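PDB 4Q34: AB hydrolase-1 domain-containing protein from Parabacteroides distasonis, which is a putative esterase of the alpha/beta hydrolase family, and probably hydrolyses ester bonds in a substrate not yet identified. Local coordinates for residues R115-I120 with P257-W262; I244-N249 with R264-M269. One frame throughout, in Å; residues are numbered along the deposited sequence. Where two conformers were deposited one is given.

Overall arrangement
Both contacts use helix 257-277: its first turns in contact 1 and the following ones in contact 2, with centres 12 Å apart. Contact 1, partly buried, its centre about 17 Å from that of the chain, fastens the end of helix 109-115 and the turn after it through charged and polar groups. Contact 2, fully buried, its centre about 14 Å from that of the chain, seats the same helix on strand 242-246 of the main sheet through apolar and aromatic packing. The two also touch: Arg117 NE lies 2.9 Å from Asp248 O, a probable hydrogen bond, while the guanidinium groups of Arg115 and Arg265 lie close as like charges.

Contact 1: R115-I120 with P257-W262; sequences RFRVGI and PELYEW
Set trans to its own nitrogen about the first torsion (chi1 174°) and bent at chi2, the side chain of Arg115 runs across the first turns of helix 257-277 and brings its guanidinium to Glu261 and Trp262. NH1 and NH2 both grip a single carboxylate oxygen, Glu261 OE1, at 2.9 Å from NH1. This oxygen is met by NH1 from above the carboxylate plane and by NH2 nearly along its C-O axis. NH1 also donates to the backbone, 3.0 Å from Glu258 O, and these bonds to the helix should fix the rotation of the group. Trp262 CZ2 lies over one face of the guanidinium, displaced toward its margin and 3.5 Å from Arg115 NE, the two planes 48° apart. The charge of Glu258 OE1 is near but well out of the guanidinium plane; that oxygen is hydrogen-bonded to a bound glycerol, probably from the crystallisation liquor. Arg117, with positive phi, closes helix 109-115 in a Schellman motif. In this alpha/beta hydrolase the closed end lies against the start of helix 257-277. The backbone takes part directly: Trp262 NE1 donates to Arg115 O across 2.8 Å, in the carbonyl plane but bent (139° at the hydrogen). A face of the same indole receives Arg117 NH1, 3.4 Å from Trp262 CG, while the chain bend at chi3 turns the guanidinium obliquely to the ring. Glu199 forms a salt bridge with that NH1, which probably offsets its charge. Nearer the backbone, Arg117 CG rests 3.9 Å from Leu259 CD2. The apolar end of the contact is completed by Ile120, whose CD1 sits 3.7 Å from Leu259 CD1.

Contact 2: I244-N249 with R264-M269; sequences IYYGDN and RRLRLM
Arg265 meets Tyr246 with its CB, 3.5 Å from the phenol oxygen OH, where a helix packs against the strand that precedes it in a beta-alpha-beta unit. Strand 242-246, helix 257-277 and strand 283-287 make up this unit of the alpha/beta hydrolase sheet, the two strands pairing in parallel. The segments of strand and helix run nearly antiparallel, 152° between their directions, with axes 9.7 Å apart. Only the base of Arg265 serves the contact: its chain, extended from CG to NE, carries the guanidinium away from Tyr246 to a salt bridge with Glu225 and a cation-pi contact with Trp262. Next, Leu266 CA stands 4.0 Å above one face of the Tyr246 ring, displaced from the ring centre, and Leu266 CD1 reaches the ring at CD2, 3.7 Å away, the leucine and tyrosine side chains lying alongside one another but pointing opposite ways. Leu266 also touches Val285 and His287 of strand 283-287, so it packs against both strands of the unit. Met269, a selenomethionine, comes to the edge of the same ring, near its plane, with CG 3.4 Å from Tyr246 OH and 3.8 Å from Tyr246 CE2. Thus the phenol lies among Arg265, Leu266 and Met269, and its buried OH is satisfied by a hydrogen bond to the backbone oxygen of Pro200. Met269 also touches Val204 of strand 204-207. Bends at chi2 (-41°) and chi3 (-85°) turn the end of Met269 back toward the strand, where it crosses Ile244 at about a right angle and its methyl CE lies 3.6 Å from Ile244 CD1.

Contact 1: R115-I120 with P257-W262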
loop_
_atom_site.group_PDB
_atom_site.type_symbol
_atom_site.label_atom_id
_atom_site.label_comp_id
_atom_site.label_asym_id
_atom_site.label_seq_id
_atom_site.Cartn_x
_atom_site.Cartn_y
_atom_site.Cartn_z
ATOM N N ARG A 115 -24.764 1.042 -1.106
ATOM C CA ARG A 115 -24.299 -0.031 -1.970
ATOM C C ARG A 115 -23.660 -1.171 -1.173
ATOM O O ARG A 115 -23.763 -2.339 -1.549
ATOM C CB ARG A 115 -23.247 0.534 -2.935
ATOM C CG ARG A 115 -22.555 -0.480 -3.803
ATOM C CD ARG A 115 -23.557 -1.255 -4.641
ATOM N NE ARG A 115 -22.914 -2.024 -5.709
ATOM C CZ ARG A 115 -23.598 -2.665 -6.658
ATOM N NH1 ARG A 115 -24.927 -2.633 -6.664
ATOM N NH2 ARG A 115 -22.951 -3.309 -7.614
ATOM N N PHE A 116 -22.999 -0.808 -0.077
ATOM C CA PHE A 116 -22.333 -1.771 0.814
ATOM C C PHE A 116 -23.250 -2.358 1.886
ATOM O O PHE A 116 -22.832 -3.207 2.677
ATOM C CB PHE A 116 -21.096 -1.127 1.452
ATOM C CG PHE A 116 -19.980 -0.818 0.466
ATOM C CD1 PHE A 116 -19.908 -1.475 -0.774
ATOM C CD2 PHE A 116 -19.008 0.120 0.776
ATOM C CE1 PHE A 116 -18.869 -1.231 -1.653
ATOM C CE2 PHE A 116 -17.970 0.367 -0.107
ATOM C CZ PHE A 116 -17.891 -0.318 -1.308
ATOM N N ARG A 117 -24.492 -1.868 1.896
ATOM C CA ARG A 117 -25.547 -2.344 2.757
ATOM C C ARG A 117 -25.193 -2.145 4.232
ATOM O O ARG A 117 -25.502 -2.968 5.088
ATOM C CB ARG A 117 -25.905 -3.778 2.416
ATOM C CG ARG A 117 -26.297 -3.991 0.953
ATOM C CD ARG A 117 -27.137 -5.257 0.682
ATOM N NE ARG A 117 -26.627 -6.383 1.465
ATOM C CZ ARG A 117 -25.539 -7.076 1.176
ATOM N NH1 ARG A 117 -24.839 -6.805 0.085
ATOM N NH2 ARG A 117 -25.105 -7.995 2.018
ATOM N N VAL A 118 -24.611 -1.002 4.541
ATOM C CA VAL A 118 -24.462 -0.590 5.944
ATOM C C VAL A 118 -25.820 -0.069 6.418
ATOM O O VAL A 118 -26.174 -0.214 7.569
ATOM C CB VAL A 118 -23.390 0.501 6.113
ATOM C CG1 VAL A 118 -23.221 0.904 7.568
ATOM C CG2 VAL A 118 -22.056 0.007 5.569
ATOM N N GLY A 119 -26.583 0.479 5.487
ATOM C CA GLY A 119 -27.886 1.072 5.818
ATOM C C GLY A 119 -28.417 1.853 4.638
ATOM O O GLY A 119 -27.878 1.805 3.549
ATOM N N ILE A 120 -29.499 2.576 4.856
ATOM C CA ILE A 120 -29.963 3.544 3.871
ATOM C C ILE A 120 -29.619 4.901 4.466
ATOM O O ILE A 120 -30.272 5.378 5.421
ATOM C CB ILE A 120 -31.478 3.460 3.605
ATOM C CG1 ILE A 120 -31.880 2.031 3.200
ATOM C CG2 ILE A 120 -31.878 4.466 2.530
ATOM C CD1 ILE A 120 -31.144 1.504 1.992
ATOM N N PRO A 257 -31.826 -0.320 -6.666
ATOM C CA PRO A 257 -30.909 -1.188 -7.412
ATOM C C PRO A 257 -29.520 -1.278 -6.798
ATOM O O PRO A 257 -28.882 -2.327 -6.906
ATOM C CB PRO A 257 -30.824 -0.529 -8.796
ATOM C CG PRO A 257 -32.117 0.208 -8.942
ATOM C CD PRO A 257 -32.589 0.578 -7.558
ATOM N N GLU A 258 -29.046 -0.205 -6.156
ATOM C CA GLU A 258 -27.752 -0.281 -5.470
ATOM C C GLU A 258 -27.715 -1.446 -4.463
ATOM O O GLU A 258 -26.657 -2.056 -4.282
ATOM C CB GLU A 258 -27.395 1.016 -4.754
ATOM C CG GLU A 258 -27.168 2.223 -5.659
ATOM C CD GLU A 258 -25.796 2.289 -6.342
ATOM O OE1 GLU A 258 -24.910 1.439 -6.128
ATOM O OE2 GLU A 258 -25.598 3.239 -7.126
ATOM N N LEU A 259 -28.843 -1.746 -3.818
ATOM C CA LEU A 259 -28.906 -2.883 -2.908
ATOM C C LEU A 259 -29.473 -4.150 -3.569
ATOM O O LEU A 259 -29.017 -5.275 -3.267
ATOM C CB LEU A 259 -29.704 -2.535 -1.666
ATOM C CG LEU A 259 -29.100 -1.485 -0.692
ATOM C CD1 LEU A 259 -29.553 -0.074 -0.990
ATOM C CD2 LEU A 259 -29.498 -1.846 0.731
ATOM N N TYR A 260 -30.432 -3.984 -4.466
ATOM C CA TYR A 260 -31.135 -5.141 -5.033
ATOM C C TYR A 260 -30.249 -5.958 -5.948
ATOM O O TYR A 260 -30.413 -7.155 -6.052
ATOM C CB TYR A 260 -32.458 -4.743 -5.717
ATOM C CG TYR A 260 -33.310 -5.932 -6.086
ATOM C CD1 TYR A 260 -33.987 -6.655 -5.111
ATOM C CD2 TYR A 260 -33.390 -6.370 -7.391
ATOM C CE1 TYR A 260 -34.733 -7.766 -5.425
ATOM C CE2 TYR A 260 -34.150 -7.484 -7.720
ATOM C CZ TYR A 260 -34.820 -8.177 -6.723
ATOM O OH TYR A 260 -35.570 -9.287 -7.035
ATOM N N GLU A 261 -29.257 -5.330 -6.553
ATOM C CA GLU A 261 -28.308 -6.073 -7.357
ATOM C C GLU A 261 -27.705 -7.215 -6.571
ATOM O O GLU A 261 -27.432 -8.246 -7.159
ATOM C CB GLU A 261 -27.206 -5.173 -7.879
ATOM C CG GLU A 261 -27.718 -4.273 -8.982
ATOM C CD GLU A 261 -26.622 -3.559 -9.763
ATOM O OE1 GLU A 261 -25.432 -3.617 -9.363
ATOM O OE2 GLU A 261 -26.974 -2.943 -10.792
ATOM N N TRP A 262 -27.503 -7.040 -5.261
ATOM C CA TRP A 262 -26.943 -8.111 -4.430
ATOM C C TRP A 262 -27.938 -9.257 -4.263
ATOM O O TRP A 262 -27.580 -10.409 -4.279
ATOM C CB TRP A 262 -26.431 -7.593 -3.070
ATOM C CG TRP A 262 -25.420 -6.531 -3.222
ATOM C CD1 TRP A 262 -25.540 -5.207 -2.866
ATOM C CD2 TRP A 262 -24.109 -6.680 -3.792
ATOM N NE1 TRP A 262 -24.387 -4.529 -3.181
ATOM C CE2 TRP A 262 -23.486 -5.411 -3.738
ATOM C CE3 TRP A 262 -23.398 -7.764 -4.338
ATOM C CZ2 TRP A 262 -22.208 -5.183 -4.255
ATOM C CZ3 TRP A 262 -22.080 -7.539 -4.817
ATOM C CH2 TRP A 262 -21.512 -6.262 -4.765
#

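Contact 2: I244-N249 with R264-M269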
loop_
_atom_site.group_PDB
_atom_site.type_symbol
_atom_site.label_atom_id
_atom_site.label_comp_id
_atom_site.label_asym_id
_atom_site.label_seq_id
_atom_site.Cartn_x
_atom_site.Cartn_y
_atom_site.Cartn_z
ATOM N N ILE A 244 -18.982 -19.457 -1.986
ATOM C CA ILE A 244 -19.434 -18.093 -2.194
ATOM C C ILE A 244 -20.277 -17.701 -0.987
ATOM O O ILE A 244 -21.161 -18.471 -0.613
ATOM C CB ILE A 244 -20.253 -18.015 -3.481
ATOM C CG1 ILE A 244 -19.327 -18.233 -4.694
ATOM C CG2 ILE A 244 -20.927 -16.658 -3.627
ATOM C CD1 ILE A 244 -20.076 -18.672 -5.927
ATOM N N TYR A 245 -19.982 -16.532 -0.384
ATOM C CA TYR A 245 -20.720 -16.024 0.784
ATOM C C TYR A 245 -21.444 -14.720 0.467
ATOM O O TYR A 245 -20.876 -13.825 -0.160
ATOM C CB TYR A 245 -19.797 -15.785 1.990
ATOM C CG TYR A 245 -19.024 -16.980 2.454
ATOM C CD1 TYR A 245 -19.584 -17.915 3.303
ATOM C CD2 TYR A 245 -17.707 -17.174 2.047
ATOM C CE1 TYR A 245 -18.876 -19.039 3.730
ATOM C CE2 TYR A 245 -16.978 -18.265 2.496
ATOM C CZ TYR A 245 -17.575 -19.206 3.321
ATOM O OH TYR A 245 -16.825 -20.284 3.754
ATOM N N TYR A 246 -22.707 -14.614 0.884
ATOM C CA TYR A 246 -23.449 -13.368 0.853
ATOM C C TYR A 246 -23.972 -13.044 2.238
ATOM O O TYR A 246 -24.445 -13.924 2.973
ATOM C CB TYR A 246 -24.638 -13.384 -0.165
ATOM C CG TYR A 246 -24.182 -13.250 -1.594
ATOM C CD1 TYR A 246 -24.012 -12.009 -2.175
ATOM C CD2 TYR A 246 -23.885 -14.370 -2.350
ATOM C CE1 TYR A 246 -23.533 -11.890 -3.482
ATOM C CE2 TYR A 246 -23.398 -14.253 -3.658
ATOM C CZ TYR A 246 -23.224 -13.034 -4.203
ATOM O OH TYR A 246 -22.741 -12.929 -5.495
ATOM N N GLY A 247 -23.938 -11.766 2.570
ATOM C CA GLY A 247 -24.468 -11.285 3.842
ATOM C C GLY A 247 -25.971 -11.004 3.854
ATOM O O GLY A 247 -26.753 -11.617 3.113
ATOM N N ASP A 248 -26.335 -10.031 4.682
ATOM C CA ASP A 248 -27.739 -9.813 5.093
ATOM C C ASP A 248 -28.269 -8.517 4.516
ATOM O O ASP A 248 -27.582 -7.819 3.776
ATOM C CB ASP A 248 -27.746 -9.773 6.626
ATOM C CG ASP A 248 -29.050 -10.223 7.231
ATOM O OD1 ASP A 248 -30.058 -10.341 6.497
ATOM O OD2 ASP A 248 -29.046 -10.449 8.468
ATOM N N ASN A 249 -29.517 -8.169 4.862
ATOM C CA ASN A 249 -30.176 -6.967 4.320
ATOM C C ASN A 249 -30.196 -6.933 2.791
ATOM O O ASN A 249 -30.186 -5.885 2.187
ATOM C CB ASN A 249 -29.585 -5.696 4.929
ATOM C CG ASN A 249 -29.713 -5.685 6.441
ATOM O OD1 ASN A 249 -28.715 -5.800 7.189
ATOM N ND2 ASN A 249 -30.939 -5.659 6.901
ATOM N N ARG A 264 -30.137 -10.127 -6.528
ATOM C CA ARG A 264 -30.070 -10.805 -7.836
ATOM C C ARG A 264 -28.829 -11.683 -7.933
ATOM O O ARG A 264 -28.893 -12.787 -8.509
ATOM C CB ARG A 264 -30.004 -9.816 -9.007
ATOM C CG ARG A 264 -31.013 -8.679 -8.975
ATOM C CD ARG A 264 -30.875 -7.832 -10.239
ATOM N NE ARG A 264 -31.899 -8.199 -11.193
ATOM C CZ ARG A 264 -33.035 -7.538 -11.378
ATOM N NH1 ARG A 264 -33.301 -6.418 -10.712
ATOM N NH2 ARG A 264 -33.907 -7.997 -12.254
ATOM N N ARG A 265 -27.724 -11.208 -7.356
ATOM C CA ARG A 265 -26.454 -11.950 -7.396
ATOM C C ARG A 265 -26.513 -13.238 -6.576
ATOM O O ARG A 265 -26.045 -14.282 -7.033
ATOM C CB ARG A 265 -25.292 -11.056 -6.978
ATOM C CG ARG A 265 -24.948 -10.155 -8.153
ATOM C CD ARG A 265 -24.088 -8.996 -7.725
ATOM N NE ARG A 265 -23.658 -8.302 -8.922
ATOM C CZ ARG A 265 -23.068 -7.128 -8.919
ATOM N NH1 ARG A 265 -22.859 -6.469 -7.789
ATOM N NH2 ARG A 265 -22.701 -6.618 -10.087
ATOM N N LEU A 266 -27.138 -13.184 -5.396
ATOM C CA LEU A 266 -27.336 -14.385 -4.602
ATOM C C LEU A 266 -28.089 -15.423 -5.423
ATOM O O LEU A 266 -27.639 -16.562 -5.540
ATOM C CB LEU A 266 -28.053 -14.079 -3.284
ATOM C CG LEU A 266 -28.385 -15.301 -2.431
ATOM C CD1 LEU A 266 -27.172 -16.150 -2.159
ATOM C CD2 LEU A 266 -29.097 -14.910 -1.134
ATOM N N ARG A 267 -29.202 -15.002 -6.025
ATOM C CA ARG A 267 -30.057 -15.874 -6.829
ATOM C C ARG A 267 -29.245 -16.486 -7.974
ATOM O O ARG A 267 -29.305 -17.676 -8.232
ATOM C CB ARG A 267 -31.248 -15.058 -7.371
ATOM C CG ARG A 267 -32.276 -15.823 -8.190
ATOM C CD ARG A 267 -33.202 -14.860 -8.960
ATOM N NE ARG A 267 -33.458 -13.623 -8.232
ATOM C CZ ARG A 267 -33.911 -12.504 -8.787
ATOM N NH1 ARG A 267 -34.151 -12.455 -10.084
ATOM N NH2 ARG A 267 -34.121 -11.435 -8.042
ATOM N N LEU A 268 -28.481 -15.659 -8.633
ATOM C CA LEU A 268 -27.700 -16.079 -9.792
ATOM C C LEU A 268 -26.613 -17.056 -9.431
ATOM O O LEU A 268 -26.413 -18.027 -10.142
ATOM C CB LEU A 268 -27.079 -14.884 -10.464
ATOM C CG LEU A 268 -26.249 -15.175 -11.699
ATOM C CD1 LEU A 268 -27.034 -15.963 -12.723
ATOM C CD2 LEU A 268 -25.726 -13.866 -12.250
HETATM N N MSE A 269 -25.918 -16.806 -8.328
HETATM C CA MSE A 269 -24.829 -17.714 -7.932
HETATM C C MSE A 269 -25.356 -19.085 -7.526
HETATM O O MSE A 269 -24.699 -20.117 -7.766
HETATM C CB MSE A 269 -23.955 -17.131 -6.846
HETATM C CG MSE A 269 -23.297 -15.827 -7.149
HETATM SE SE MSE A 269 -22.609 -15.729 -8.967
HETATM C CE MSE A 269 -20.892 -16.570 -8.702
#